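Local structure of thermophilic dibenzothiophene desulfurization enzyme C (Paenibacillus sp. A11-2, 5XDC) at residues B[349-353]-B[382-386]; B[345-350]-B[389-395]; B[356-360]-B[375-379]; B[260-264]-B[306-310]; B[252-256]-B[341-345]. The protein probably catalyses the FMNH2-dependent oxygenation of dibenzothiophene to its 5-oxide and 5,5-dioxide, an early stage of dibenzothiophene degradation. All coordinates share one frame; numbering follows the deposited sequence. Where two conformers were deposited one is given.

Contact 1: B[349-353]-B[382-386]; sequences TRLVI and ARTHT. With IND (indole), chain J.
Ile353 fits into the bend formed by Arg383 and Thr386. From its CB, the CG2 branch touches Arg383 NH1 at 3.9 Å. The other branch starts with CG1 beside the backbone N (chi1 -68°) and passes Arg383 NH2 and Thr386 OG1. At the tip, CD1 lies 3.6 Å from Thr386 OG1 and also touches Arg383 CA. The same methyl sits over the centre of the Arg383 guanidinium, 3.7 Å above its plane. The arginine chain bends at chi2 and chi3, which brings the flat group back over Ile353. Arg383 NH2 donates to Thr386 OG1 at 2.9 Å, and Thr386 OG1 donates to Ala382 O at 2.7 Å. With an alanine in place of Thr386, Arg383 NH2 would probably lose this acceptor and a gap would open beside Thr349 CG2. Nearby, Val352 CG2 packs on Ala382 CB at 3.6 Å. A water donates to both Thr349 OG1 and Thr386 O. Arg383 NH1 also pairs with Glu361 of the second subunit. Thr384 and His385 belong to the indole pocket, and His385 CD2 comes to 3.7 Å from indole C8. This buried helix packing backs that pocket in the acyl-CoA dehydrogenase-type C-terminal domain.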
# COMPACT_ATOMS: atom_id res chain seq x y z
N THR B 349 6.60 -10.61 -7.13
CA THR B 349 7.55 -10.15 -6.13
C THR B 349 6.84 -9.40 -5.01
O THR B 349 6.99 -9.73 -3.83
CB THR B 349 8.62 -9.26 -6.77
OG1 THR B 349 9.42 -10.02 -7.69
CG2 THR B 349 9.54 -8.64 -5.70
N ARG B 350 6.05 -8.39 -5.37
CA ARG B 350 5.33 -7.62 -4.35
C ARG B 350 4.42 -8.53 -3.55
O ARG B 350 4.35 -8.43 -2.32
CB ARG B 350 4.52 -6.51 -5.00
CG ARG B 350 5.34 -5.48 -5.78
CD ARG B 350 6.45 -4.88 -4.93
NE ARG B 350 7.02 -3.67 -5.51
CZ ARG B 350 8.22 -3.20 -5.19
NH1 ARG B 350 8.97 -3.83 -4.30
NH2 ARG B 350 8.67 -2.08 -5.76
N LEU B 351 3.75 -9.46 -4.23
CA LEU B 351 2.80 -10.34 -3.55
C LEU B 351 3.51 -11.21 -2.52
O LEU B 351 3.10 -11.28 -1.36
CB LEU B 351 2.05 -11.21 -4.57
CG LEU B 351 1.15 -12.25 -3.93
CD1 LEU B 351 0.11 -11.58 -3.05
CD2 LEU B 351 0.50 -13.14 -5.00
N VAL B 352 4.57 -11.91 -2.93
CA VAL B 352 5.16 -12.88 -2.02
C VAL B 352 5.82 -12.18 -0.85
O VAL B 352 5.78 -12.68 0.28
CB VAL B 352 6.13 -13.83 -2.76
CG1 VAL B 352 7.42 -13.13 -3.18
CG2 VAL B 352 6.45 -15.03 -1.88
N ILE B 353 6.43 -11.01 -1.07
CA ILE B 353 7.11 -10.32 0.02
C ILE B 353 6.10 -9.79 1.04
O ILE B 353 6.33 -9.87 2.25
CB ILE B 353 8.01 -9.20 -0.54
CG1 ILE B 353 9.19 -9.78 -1.34
CG2 ILE B 353 8.54 -8.29 0.57
CD1 ILE B 353 10.11 -10.72 -0.56
N ALA B 382 11.77 -16.15 -0.02
CA ALA B 382 11.35 -15.14 -0.97
C ALA B 382 12.19 -13.88 -0.84
O ALA B 382 12.60 -13.31 -1.86
CB ALA B 382 9.87 -14.81 -0.76
N ARG B 383 12.43 -13.42 0.39
CA ARG B 383 13.19 -12.18 0.56
C ARG B 383 14.59 -12.31 -0.02
O ARG B 383 15.14 -11.34 -0.57
CB ARG B 383 13.26 -11.80 2.05
CG ARG B 383 14.05 -10.54 2.39
CD ARG B 383 13.39 -9.27 1.87
NE ARG B 383 13.46 -9.18 0.42
CZ ARG B 383 12.90 -8.22 -0.30
NH1 ARG B 383 12.27 -7.21 0.29
NH2 ARG B 383 12.96 -8.26 -1.63
N THR B 384 15.19 -13.50 0.09
CA THR B 384 16.51 -13.74 -0.48
C THR B 384 16.48 -13.70 -2.01
O THR B 384 17.19 -12.91 -2.64
CB THR B 384 17.05 -15.09 0.02
OG1 THR B 384 17.21 -15.06 1.44
CG2 THR B 384 18.42 -15.41 -0.59
N HIS B 385 15.66 -14.54 -2.64
CA HIS B 385 15.83 -14.66 -4.08
C HIS B 385 15.24 -13.49 -4.85
O HIS B 385 15.72 -13.20 -5.95
CB HIS B 385 15.24 -15.96 -4.61
CG HIS B 385 15.74 -16.25 -5.98
ND1 HIS B 385 15.04 -15.89 -7.11
CD2 HIS B 385 16.94 -16.70 -6.41
CE1 HIS B 385 15.75 -16.19 -8.18
NE2 HIS B 385 16.92 -16.68 -7.79
N THR B 386 14.21 -12.81 -4.33
CA THR B 386 13.65 -11.67 -5.05
C THR B 386 14.69 -10.57 -5.29
O THR B 386 14.45 -9.68 -6.12
CB THR B 386 12.45 -11.06 -4.30
OG1 THR B 386 12.80 -10.80 -2.94
CG2 THR B 386 11.22 -11.95 -4.36
N1 IND J . 19.80 -17.29 -3.85
C2 IND J . 20.27 -18.35 -4.51
C3 IND J . 20.80 -17.81 -5.55
C4 IND J . 21.20 -15.61 -6.64
C5 IND J . 20.96 -14.24 -6.44
C6 IND J . 20.27 -13.80 -5.29
C7 IND J . 19.83 -14.72 -4.35
C8 IND J . 20.07 -16.07 -4.53
C9 IND J . 20.77 -16.51 -5.71
O HOH W 1 12.17 -9.53 -7.89

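Contact 2: B[345-350]-B[389-395]; sequences KIVATR and DPVAYKI
Lys345 and Asp389 form the ionic part of this contact. Lys345 NZ lies 2.9 Å from Asp389 OD2 in a salt bridge. A water accepts from Lys345 NZ and donates to Asp389 O, so the lysine also reaches the backbone of that loop. Lys394 NZ makes a long salt bridge to Asp389 OD2 at 3.7 Å and completes a three-residue network. Lys394 NZ has further partners in Glu397 and the backbone O of Tyr413, and Lys345 NZ has one in Gln252.

The apolar part lies between the helices. Ile346 CD1 packs on Ile395 CG1 at 3.7 Å and reaches Lys394 O at 3.6 Å. Its CG1 meets Val391 CG2 at 4.0 Å. Thr349 CG2 meets the same Val391 methyl tip to tip.

A third kind of contact sets methyls against a cation. Val391 CG1 lies over one face of the Arg350 guanidinium, 3.6 Å from Arg350 NH1. Ile395 CD1 touches Arg350 NH2 at a similar distance. The arginine chain turns at chi2 (-54°), which brings its end to these residues. Its NH1 pairs with Glu361 of the second subunit.

The N-to-C directions of the two short helix segments are 143° apart, nearer antiparallel than parallel, with axes 10.0 Å apart. The chemistry implies that the buried lysine charges are likely to be balanced by acids and carbonyls, while the isoleucines and Val391 fill the interface.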
# COMPACT_ATOMS: atom_id res chain seq x y z
N LYS B 345 6.66 -10.87 -13.05
CA LYS B 345 7.63 -10.93 -11.96
C LYS B 345 7.40 -9.82 -10.94
O LYS B 345 7.54 -10.05 -9.73
CB LYS B 345 9.05 -10.83 -12.51
CG LYS B 345 10.11 -11.22 -11.50
CD LYS B 345 11.47 -10.82 -11.98
CE LYS B 345 12.52 -11.24 -11.01
NZ LYS B 345 13.81 -10.68 -11.38
N ILE B 346 7.10 -8.61 -11.41
CA ILE B 346 6.85 -7.48 -10.52
C ILE B 346 5.69 -7.80 -9.57
O ILE B 346 5.81 -7.65 -8.34
CB ILE B 346 6.57 -6.21 -11.34
CG1 ILE B 346 7.83 -5.74 -12.06
CG2 ILE B 346 6.01 -5.09 -10.44
CD1 ILE B 346 7.55 -4.81 -13.21
N VAL B 347 4.57 -8.25 -10.13
CA VAL B 347 3.40 -8.56 -9.31
C VAL B 347 3.70 -9.70 -8.35
O VAL B 347 3.33 -9.64 -7.17
CB VAL B 347 2.21 -8.86 -10.23
CG1 VAL B 347 1.03 -9.39 -9.43
CG2 VAL B 347 1.83 -7.62 -11.01
N ALA B 348 4.37 -10.75 -8.83
CA ALA B 348 4.69 -11.89 -7.97
C ALA B 348 5.65 -11.51 -6.85
O ALA B 348 5.51 -12.01 -5.73
CB ALA B 348 5.30 -13.01 -8.80
N THR B 349 6.60 -10.61 -7.13
CA THR B 349 7.55 -10.15 -6.13
C THR B 349 6.84 -9.40 -5.01
O THR B 349 6.99 -9.73 -3.83
CB THR B 349 8.62 -9.26 -6.77
OG1 THR B 349 9.42 -10.02 -7.69
CG2 THR B 349 9.54 -8.64 -5.70
N ARG B 350 6.05 -8.39 -5.37
CA ARG B 350 5.33 -7.62 -4.35
C ARG B 350 4.42 -8.53 -3.55
O ARG B 350 4.35 -8.43 -2.32
CB ARG B 350 4.52 -6.51 -5.00
CG ARG B 350 5.34 -5.48 -5.78
CD ARG B 350 6.45 -4.88 -4.93
NE ARG B 350 7.02 -3.67 -5.51
CZ ARG B 350 8.22 -3.20 -5.19
NH1 ARG B 350 8.97 -3.83 -4.30
NH2 ARG B 350 8.67 -2.08 -5.76
N ASP B 389 17.82 -9.67 -9.00
CA ASP B 389 18.02 -8.44 -9.73
C ASP B 389 16.91 -7.49 -9.30
O ASP B 389 15.84 -7.94 -8.90
CB ASP B 389 18.01 -8.66 -11.26
CG ASP B 389 16.79 -9.39 -11.74
OD1 ASP B 389 16.78 -10.65 -11.74
OD2 ASP B 389 15.84 -8.70 -12.14
N PRO B 390 17.17 -6.19 -9.30
CA PRO B 390 16.28 -5.26 -8.59
C PRO B 390 14.94 -5.09 -9.30
O PRO B 390 14.87 -4.73 -10.47
CB PRO B 390 17.06 -3.95 -8.54
CG PRO B 390 18.17 -4.10 -9.52
CD PRO B 390 18.42 -5.56 -9.73
N VAL B 391 13.86 -5.33 -8.54
CA VAL B 391 12.53 -5.19 -9.12
C VAL B 391 12.29 -3.75 -9.55
O VAL B 391 11.53 -3.49 -10.49
CB VAL B 391 11.47 -5.69 -8.12
CG1 VAL B 391 11.32 -4.72 -6.94
CG2 VAL B 391 10.17 -5.92 -8.83
N ALA B 392 12.98 -2.78 -8.94
CA ALA B 392 12.82 -1.40 -9.38
C ALA B 392 13.18 -1.22 -10.86
O ALA B 392 12.57 -0.40 -11.54
CB ALA B 392 13.69 -0.46 -8.53
N TYR B 393 14.17 -1.96 -11.36
CA TYR B 393 14.51 -1.82 -12.77
C TYR B 393 13.61 -2.65 -13.69
O TYR B 393 13.42 -2.27 -14.85
CB TYR B 393 16.00 -2.11 -13.00
CG TYR B 393 16.77 -0.88 -12.57
CD1 TYR B 393 16.87 0.22 -13.42
CD2 TYR B 393 17.27 -0.77 -11.29
CE1 TYR B 393 17.49 1.38 -13.02
CE2 TYR B 393 17.91 0.38 -10.88
CZ TYR B 393 18.02 1.46 -11.75
OH TYR B 393 18.64 2.62 -11.35
N LYS B 394 13.00 -3.72 -13.19
CA LYS B 394 11.93 -4.36 -13.95
C LYS B 394 10.76 -3.40 -14.11
O LYS B 394 10.17 -3.31 -15.19
CB LYS B 394 11.49 -5.66 -13.27
CG LYS B 394 12.51 -6.78 -13.37
CD LYS B 394 12.56 -7.39 -14.78
CE LYS B 394 13.93 -8.02 -15.06
NZ LYS B 394 14.96 -6.97 -15.25
N ILE B 395 10.44 -2.65 -13.05
CA ILE B 395 9.38 -1.65 -13.12
C ILE B 395 9.74 -0.57 -14.14
O ILE B 395 8.92 -0.19 -14.98
CB ILE B 395 9.10 -1.07 -11.71
CG1 ILE B 395 8.41 -2.13 -10.85
CG2 ILE B 395 8.29 0.21 -11.80
CD1 ILE B 395 8.46 -1.86 -9.35
O HOH W 2 13.32 -8.15 -10.09

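Contact 3: B[356-360]-B[375-379]; sequences TSRLY and FDRFW
Phe375 and Tyr360 form an edge-to-face aromatic pair. The edge of Phe375 points at the face of Tyr360, with the planes at 87° and the centroids 5.3 Å apart. The closest atoms are Tyr360 CE2 and Phe375 CD2, at 3.5 Å. Farther round the Phe375 rim, CE2 lies 3.6 Å from Thr356 O. Phe375 has its CG anti to the backbone N (chi1 -177°), which carries the ring across to helix 331-363.

Thr356 is pressed close to the other backbone. Its OG1 lies 3.3 Å from Trp379 CA, and its CG2 rests on Phe378 CB at 3.8 Å. The hydroxyl is bonded within its own helix, to Val352 O.

A water ties the two backbones together. It donates to Thr356 O and Phe375 O, both at 2.8 Å, and accepts from Trp379 N. It thus serves three backbone groups between the segments. A second water lies 2.7 Å from Tyr360 OH and accepts a weak bond from Phe375 N.

In the next shell, Phe378 CD2 covers one face of Phe375, offset toward the rim. Ala266 of helix 247-276 touches Thr356 and Phe378. Trp379 NE1 bonds to Ser357 OG of the second subunit, and its ring stacks on Trp379 of that subunit. The arrangement joins the end of the long helix 331-363 to the start of the short helix 376-385 in the acyl-CoA dehydrogenase-type C-terminal domain, right at a subunit interface. The FMN-binding residues Ala365 and Arg366 lie in helix 365-369, between the two.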
# COMPACT_ATOMS: atom_id res chain seq x y z
N THR B 356 4.16 -13.16 2.87
CA THR B 356 4.90 -14.01 3.78
C THR B 356 5.16 -13.32 5.11
O THR B 356 5.39 -14.01 6.12
CB THR B 356 6.23 -14.47 3.16
OG1 THR B 356 7.00 -13.34 2.73
CG2 THR B 356 5.96 -15.39 1.97
N SER B 357 5.09 -11.99 5.14
CA SER B 357 5.23 -11.22 6.36
C SER B 357 3.88 -10.96 7.02
O SER B 357 3.72 -11.18 8.22
CB SER B 357 5.93 -9.89 6.06
OG SER B 357 5.97 -9.08 7.21
N ARG B 358 2.90 -10.52 6.24
CA ARG B 358 1.64 -10.06 6.83
C ARG B 358 0.74 -11.20 7.28
O ARG B 358 -0.14 -10.97 8.11
CB ARG B 358 0.89 -9.18 5.82
CG ARG B 358 1.54 -7.82 5.63
CD ARG B 358 0.86 -7.05 4.52
NE ARG B 358 1.64 -5.88 4.12
CZ ARG B 358 1.39 -5.15 3.04
NH1 ARG B 358 0.37 -5.45 2.24
NH2 ARG B 358 2.15 -4.10 2.76
N LEU B 359 0.93 -12.42 6.78
CA LEU B 359 0.08 -13.52 7.22
C LEU B 359 0.23 -13.79 8.71
O LEU B 359 -0.69 -14.35 9.32
CB LEU B 359 0.38 -14.79 6.42
CG LEU B 359 -0.30 -14.85 5.04
CD1 LEU B 359 0.23 -16.02 4.22
CD2 LEU B 359 -1.80 -14.96 5.20
N TYR B 360 1.34 -13.39 9.33
CA TYR B 360 1.45 -13.52 10.79
C TYR B 360 0.30 -12.79 11.48
O TYR B 360 -0.19 -13.23 12.52
CB TYR B 360 2.79 -12.99 11.29
CG TYR B 360 3.94 -13.97 11.20
CD1 TYR B 360 4.16 -14.89 12.22
CD2 TYR B 360 4.80 -13.98 10.12
CE1 TYR B 360 5.20 -15.80 12.16
CE2 TYR B 360 5.86 -14.89 10.06
CZ TYR B 360 6.04 -15.79 11.07
OH TYR B 360 7.07 -16.70 11.01
N PHE B 375 7.48 -20.84 10.13
CA PHE B 375 6.78 -20.21 9.01
C PHE B 375 7.62 -19.13 8.35
O PHE B 375 7.43 -18.84 7.16
CB PHE B 375 5.46 -19.63 9.51
CG PHE B 375 4.61 -19.02 8.43
CD1 PHE B 375 3.79 -19.81 7.66
CD2 PHE B 375 4.66 -17.65 8.19
CE1 PHE B 375 3.03 -19.26 6.67
CE2 PHE B 375 3.88 -17.11 7.19
CZ PHE B 375 3.08 -17.91 6.44
N ASP B 376 8.56 -18.55 9.09
CA ASP B 376 9.43 -17.51 8.55
C ASP B 376 10.28 -18.01 7.39
O ASP B 376 10.85 -17.18 6.69
CB ASP B 376 10.33 -16.97 9.65
CG ASP B 376 11.23 -18.01 10.22
OD1 ASP B 376 10.72 -18.99 10.81
OD2 ASP B 376 12.46 -17.85 10.10
N ARG B 377 10.39 -19.32 7.19
CA ARG B 377 11.11 -19.85 6.03
C ARG B 377 10.59 -19.28 4.73
O ARG B 377 11.37 -18.99 3.81
CB ARG B 377 10.99 -21.38 6.02
CG ARG B 377 11.64 -22.04 4.84
CD ARG B 377 11.58 -23.57 5.00
NE ARG B 377 10.21 -24.05 5.20
CZ ARG B 377 9.36 -24.35 4.24
NH1 ARG B 377 9.73 -24.25 2.96
NH2 ARG B 377 8.14 -24.75 4.54
N PHE B 378 9.27 -19.10 4.60
CA PHE B 378 8.72 -18.58 3.35
C PHE B 378 9.21 -17.16 3.08
O PHE B 378 9.69 -16.86 1.98
CB PHE B 378 7.19 -18.64 3.40
CG PHE B 378 6.63 -20.04 3.49
CD1 PHE B 378 6.54 -20.83 2.35
CD2 PHE B 378 6.17 -20.54 4.69
CE1 PHE B 378 6.01 -22.12 2.42
CE2 PHE B 378 5.64 -21.82 4.78
CZ PHE B 378 5.57 -22.61 3.64
N TRP B 379 9.12 -16.28 4.08
CA TRP B 379 9.65 -14.93 3.91
C TRP B 379 11.15 -14.97 3.66
O TRP B 379 11.65 -14.26 2.79
CB TRP B 379 9.33 -14.08 5.13
CG TRP B 379 9.97 -12.70 5.08
CD1 TRP B 379 9.48 -11.60 4.47
CD2 TRP B 379 11.21 -12.31 5.67
NE1 TRP B 379 10.34 -10.53 4.62
CE2 TRP B 379 11.41 -10.95 5.36
CE3 TRP B 379 12.17 -12.98 6.44
CZ2 TRP B 379 12.53 -10.25 5.79
CZ3 TRP B 379 13.28 -12.27 6.86
CH2 TRP B 379 13.44 -10.92 6.54
O HOH W 3 7.12 -16.22 6.27
O HOH W 4 7.15 -18.72 12.73

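Contact 4: B[260-264]-B[306-310]; sequences LGIAR and LQVAE
The guanidinium of Arg264 has Leu306 CD2 over one face, 3.5 Å above the plane and offset toward the rim. At its edge lies the carboxylate of Glu310, nearly coplanar with it. The two groups meet side-on through two bonds. Arg264 NE donates to Glu310 OE2 at 2.7 Å, almost straight at 177°, on the syn lone pair. Arg264 NH2 donates to Glu310 OE1, also at 2.7 Å. This paired grip fixes the rotation of both groups. A bend at chi3 (-74°) turns the guanidinium to present NE and NH2 to the acid.

The amide of Gln307 stands perpendicular to the guanidinium plane. Its NE2 is close to Arg264 NH2, but both are donors and make no bond. Gln307 NE2 instead bonds to Ala303 O. Gln307 OE1 accepts from a water at 2.6 Å and from Gln340 of the third subunit.

The rest of the contact is apolar. Leu260 CD2 packs on Ala309 CB at 3.7 Å. Ala263 CB meets Leu306 CD1 at 4.2 Å.

The short segments of helices 247-276 and 293-324 run nearly antiparallel, at 155°, with axes 10.9 Å apart. Helix 331-363 lies alongside: its Ala348 touches Leu260, and its Val352 touches Ala263. Helix 376-385 packs on Ile262 of segment 260-264, while the third subunit meets helix 293-324 at Gln307 and Val308.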
# COMPACT_ATOMS: atom_id res chain seq x y z
N LEU B 260 5.61 -17.24 -7.05
CA LEU B 260 4.21 -17.67 -6.94
C LEU B 260 4.09 -18.96 -6.15
O LEU B 260 3.15 -19.14 -5.37
CB LEU B 260 3.60 -17.83 -8.33
CG LEU B 260 3.53 -16.56 -9.16
CD1 LEU B 260 3.07 -16.90 -10.58
CD2 LEU B 260 2.58 -15.56 -8.53
N GLY B 261 5.04 -19.89 -6.32
CA GLY B 261 4.99 -21.12 -5.55
C GLY B 261 5.19 -20.89 -4.06
O GLY B 261 4.47 -21.45 -3.23
N ILE B 262 6.17 -20.06 -3.71
CA ILE B 262 6.39 -19.74 -2.29
C ILE B 262 5.14 -19.09 -1.72
O ILE B 262 4.70 -19.43 -0.61
CB ILE B 262 7.62 -18.83 -2.13
CG1 ILE B 262 8.90 -19.59 -2.49
CG2 ILE B 262 7.70 -18.30 -0.70
CD1 ILE B 262 10.10 -18.70 -2.64
N ALA B 263 4.53 -18.17 -2.47
CA ALA B 263 3.33 -17.48 -2.02
C ALA B 263 2.19 -18.45 -1.75
O ALA B 263 1.49 -18.35 -0.74
CB ALA B 263 2.90 -16.43 -3.05
N ARG B 264 1.97 -19.40 -2.67
CA ARG B 264 0.90 -20.37 -2.48
C ARG B 264 1.20 -21.28 -1.30
O ARG B 264 0.32 -21.54 -0.47
CB ARG B 264 0.69 -21.19 -3.76
CG ARG B 264 -0.35 -22.30 -3.59
CD ARG B 264 -0.90 -22.80 -4.93
NE ARG B 264 -1.82 -21.85 -5.55
CZ ARG B 264 -3.12 -21.73 -5.25
NH1 ARG B 264 -3.67 -22.49 -4.31
NH2 ARG B 264 -3.86 -20.82 -5.89
N LEU B 306 -3.22 -13.75 -5.48
CA LEU B 306 -2.55 -14.97 -5.95
C LEU B 306 -3.27 -15.58 -7.15
O LEU B 306 -2.62 -15.97 -8.13
CB LEU B 306 -2.45 -15.99 -4.83
CG LEU B 306 -1.76 -17.31 -5.21
CD1 LEU B 306 -0.32 -17.10 -5.61
CD2 LEU B 306 -1.86 -18.26 -4.06
N GLN B 307 -4.60 -15.67 -7.09
CA GLN B 307 -5.35 -16.24 -8.21
C GLN B 307 -5.05 -15.47 -9.49
O GLN B 307 -4.78 -16.07 -10.53
CB GLN B 307 -6.86 -16.21 -7.96
CG GLN B 307 -7.39 -16.92 -6.73
CD GLN B 307 -6.80 -18.29 -6.47
OE1 GLN B 307 -7.01 -19.23 -7.24
NE2 GLN B 307 -6.09 -18.42 -5.35
N VAL B 308 -5.11 -14.15 -9.42
CA VAL B 308 -4.94 -13.35 -10.62
C VAL B 308 -3.51 -13.47 -11.13
O VAL B 308 -3.28 -13.62 -12.34
CB VAL B 308 -5.34 -11.89 -10.36
CG1 VAL B 308 -5.04 -11.03 -11.58
CG2 VAL B 308 -6.81 -11.79 -10.00
N ALA B 309 -2.52 -13.40 -10.23
CA ALA B 309 -1.12 -13.51 -10.64
C ALA B 309 -0.85 -14.86 -11.29
O ALA B 309 -0.11 -14.94 -12.28
CB ALA B 309 -0.20 -13.30 -9.45
N GLU B 310 -1.40 -15.93 -10.72
CA GLU B 310 -1.19 -17.26 -11.30
C GLU B 310 -1.83 -17.37 -12.67
O GLU B 310 -1.23 -17.88 -13.62
CB GLU B 310 -1.75 -18.33 -10.38
CG GLU B 310 -0.95 -18.52 -9.10
CD GLU B 310 -1.54 -19.56 -8.16
OE1 GLU B 310 -2.78 -19.74 -8.14
OE2 GLU B 310 -0.76 -20.17 -7.42
O HOH W 5 -6.87 -21.74 -6.73

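Contact 5: B[252-256]-B[341-345]; sequences QLIFT and VASAK
Lys345 NZ donates to Gln252 OE1 at 2.7 Å, the shortest polar bond of this contact. The lysine nitrogen lies in the plane of the amide carbonyl, on a lone pair, with a C=O...N angle of 132°. The bond joins helices 247-276 and 331-363, which belong to the helical bundle of the acyl-CoA dehydrogenase-type C-terminal domain. Their short segments run almost parallel, at 23°, with axes only 8.9 Å apart.

The lysine chain leaves CB opposite the backbone N (chi1 -166°) and stays extended to its end. This carries NZ past Thr256 to the end of Gln252, whose own chain bends at chi2. Gln252 NE2 in turn bonds to Asp389 OD1, so the amide serves the lysine and its acid partner together. With a leucine in place of Lys345, Gln252 OE1 would probably lose its donor and Asp389 would be left without this charged mate.

The ring of Phe255 presents its edge to Lys345 NZ, with CD2 at 4.4 Å. Its other neighbours include His385 and the FMN-binding Tyr93, which places this contact next to the indole pocket and the FMN site.

The remaining packing is close. Thr256 CG2 meets Ala344 CB at 4.0 Å. Val341 CG1 packs on Gln252 CB at 3.6 Å and lies 3.5 Å from Leu253 N. Thr256 OG1 donates to Gln252 O at 2.9 Å. Thr256 N reaches that oxygen from the opposite face of its carbonyl plane. Thr256 OG1 also rests 3.2 Å from Lys345 CB.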
# COMPACT_ATOMS: atom_id res chain seq x y z
N GLN B 252 13.64 -15.36 -16.28
CA GLN B 252 12.94 -14.45 -15.38
C GLN B 252 11.54 -14.96 -15.08
O GLN B 252 11.02 -14.72 -13.98
CB GLN B 252 12.93 -13.06 -16.01
CG GLN B 252 14.29 -12.41 -16.03
CD GLN B 252 14.67 -11.84 -14.67
OE1 GLN B 252 13.83 -11.30 -13.97
NE2 GLN B 252 15.94 -11.96 -14.30
N LEU B 253 10.92 -15.71 -15.99
CA LEU B 253 9.64 -16.33 -15.68
C LEU B 253 9.78 -17.57 -14.80
O LEU B 253 8.86 -17.89 -14.03
CB LEU B 253 8.87 -16.67 -16.97
CG LEU B 253 7.38 -16.97 -16.78
CD1 LEU B 253 6.63 -15.78 -16.26
CD2 LEU B 253 6.76 -17.42 -18.10
N ILE B 254 10.93 -18.27 -14.87
CA ILE B 254 11.23 -19.30 -13.87
C ILE B 254 11.22 -18.68 -12.47
O ILE B 254 10.58 -19.20 -11.55
CB ILE B 254 12.58 -19.98 -14.17
CG1 ILE B 254 12.46 -20.86 -15.41
CG2 ILE B 254 13.04 -20.82 -13.00
CD1 ILE B 254 13.81 -21.35 -15.96
N PHE B 255 11.93 -17.56 -12.30
CA PHE B 255 11.96 -16.90 -11.00
C PHE B 255 10.55 -16.52 -10.56
O PHE B 255 10.18 -16.68 -9.38
CB PHE B 255 12.84 -15.65 -11.06
CG PHE B 255 14.28 -15.91 -11.45
CD1 PHE B 255 14.84 -17.16 -11.31
CD2 PHE B 255 15.07 -14.87 -11.94
CE1 PHE B 255 16.18 -17.39 -11.66
CE2 PHE B 255 16.40 -15.09 -12.29
CZ PHE B 255 16.95 -16.35 -12.14
N THR B 256 9.75 -16.00 -11.49
CA THR B 256 8.38 -15.61 -11.19
C THR B 256 7.60 -16.77 -10.59
O THR B 256 6.86 -16.61 -9.61
CB THR B 256 7.69 -15.11 -12.46
OG1 THR B 256 8.37 -13.96 -12.96
CG2 THR B 256 6.24 -14.73 -12.20
N VAL B 341 6.82 -10.87 -19.11
CA VAL B 341 7.48 -11.60 -18.03
C VAL B 341 7.83 -10.65 -16.89
O VAL B 341 7.60 -10.96 -15.72
CB VAL B 341 8.74 -12.32 -18.56
CG1 VAL B 341 9.60 -12.84 -17.40
CG2 VAL B 341 8.34 -13.47 -19.48
N ALA B 342 8.40 -9.50 -17.22
CA ALA B 342 8.75 -8.52 -16.20
C ALA B 342 7.52 -8.13 -15.40
O ALA B 342 7.57 -8.03 -14.17
CB ALA B 342 9.39 -7.30 -16.84
N SER B 343 6.40 -7.92 -16.09
CA SER B 343 5.17 -7.55 -15.40
C SER B 343 4.75 -8.63 -14.42
O SER B 343 4.42 -8.35 -13.26
CB SER B 343 4.05 -7.29 -16.42
OG SER B 343 4.33 -6.16 -17.23
N ALA B 344 4.75 -9.89 -14.87
CA ALA B 344 4.40 -10.99 -13.98
C ALA B 344 5.36 -11.07 -12.80
O ALA B 344 4.94 -11.30 -11.66
CB ALA B 344 4.39 -12.31 -14.76
N LYS B 345 6.66 -10.87 -13.05
CA LYS B 345 7.63 -10.93 -11.96
C LYS B 345 7.40 -9.82 -10.94
O LYS B 345 7.54 -10.05 -9.73
CB LYS B 345 9.05 -10.83 -12.51
CG LYS B 345 10.11 -11.22 -11.50
CD LYS B 345 11.47 -10.82 -11.98
CE LYS B 345 12.52 -11.24 -11.01
NZ LYS B 345 13.81 -10.68 -11.38

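Helix 331-363 takes part in contacts 1, 2, 3 and 5; contact 4 joins helices 247-276 and 293-324 alongside it. All five contacts are largely buried, although Arg350 in contact 2 and Arg264 and Glu310 in contact 4 are partly exposed residues. Contacts 2 and 5 share Lys345 and form one polar cluster, linked through Gln252 and Asp389. Contacts 1 and 3 join the same two helices at successive levels: the first combines methyls with a guanidinium, the second is aromatic and water-bridged. Both meet the second subunit, whereas contacts 4 and 5 meet the third. Contact 2 meets both. Contact 1 also holds two residues of the indole pocket.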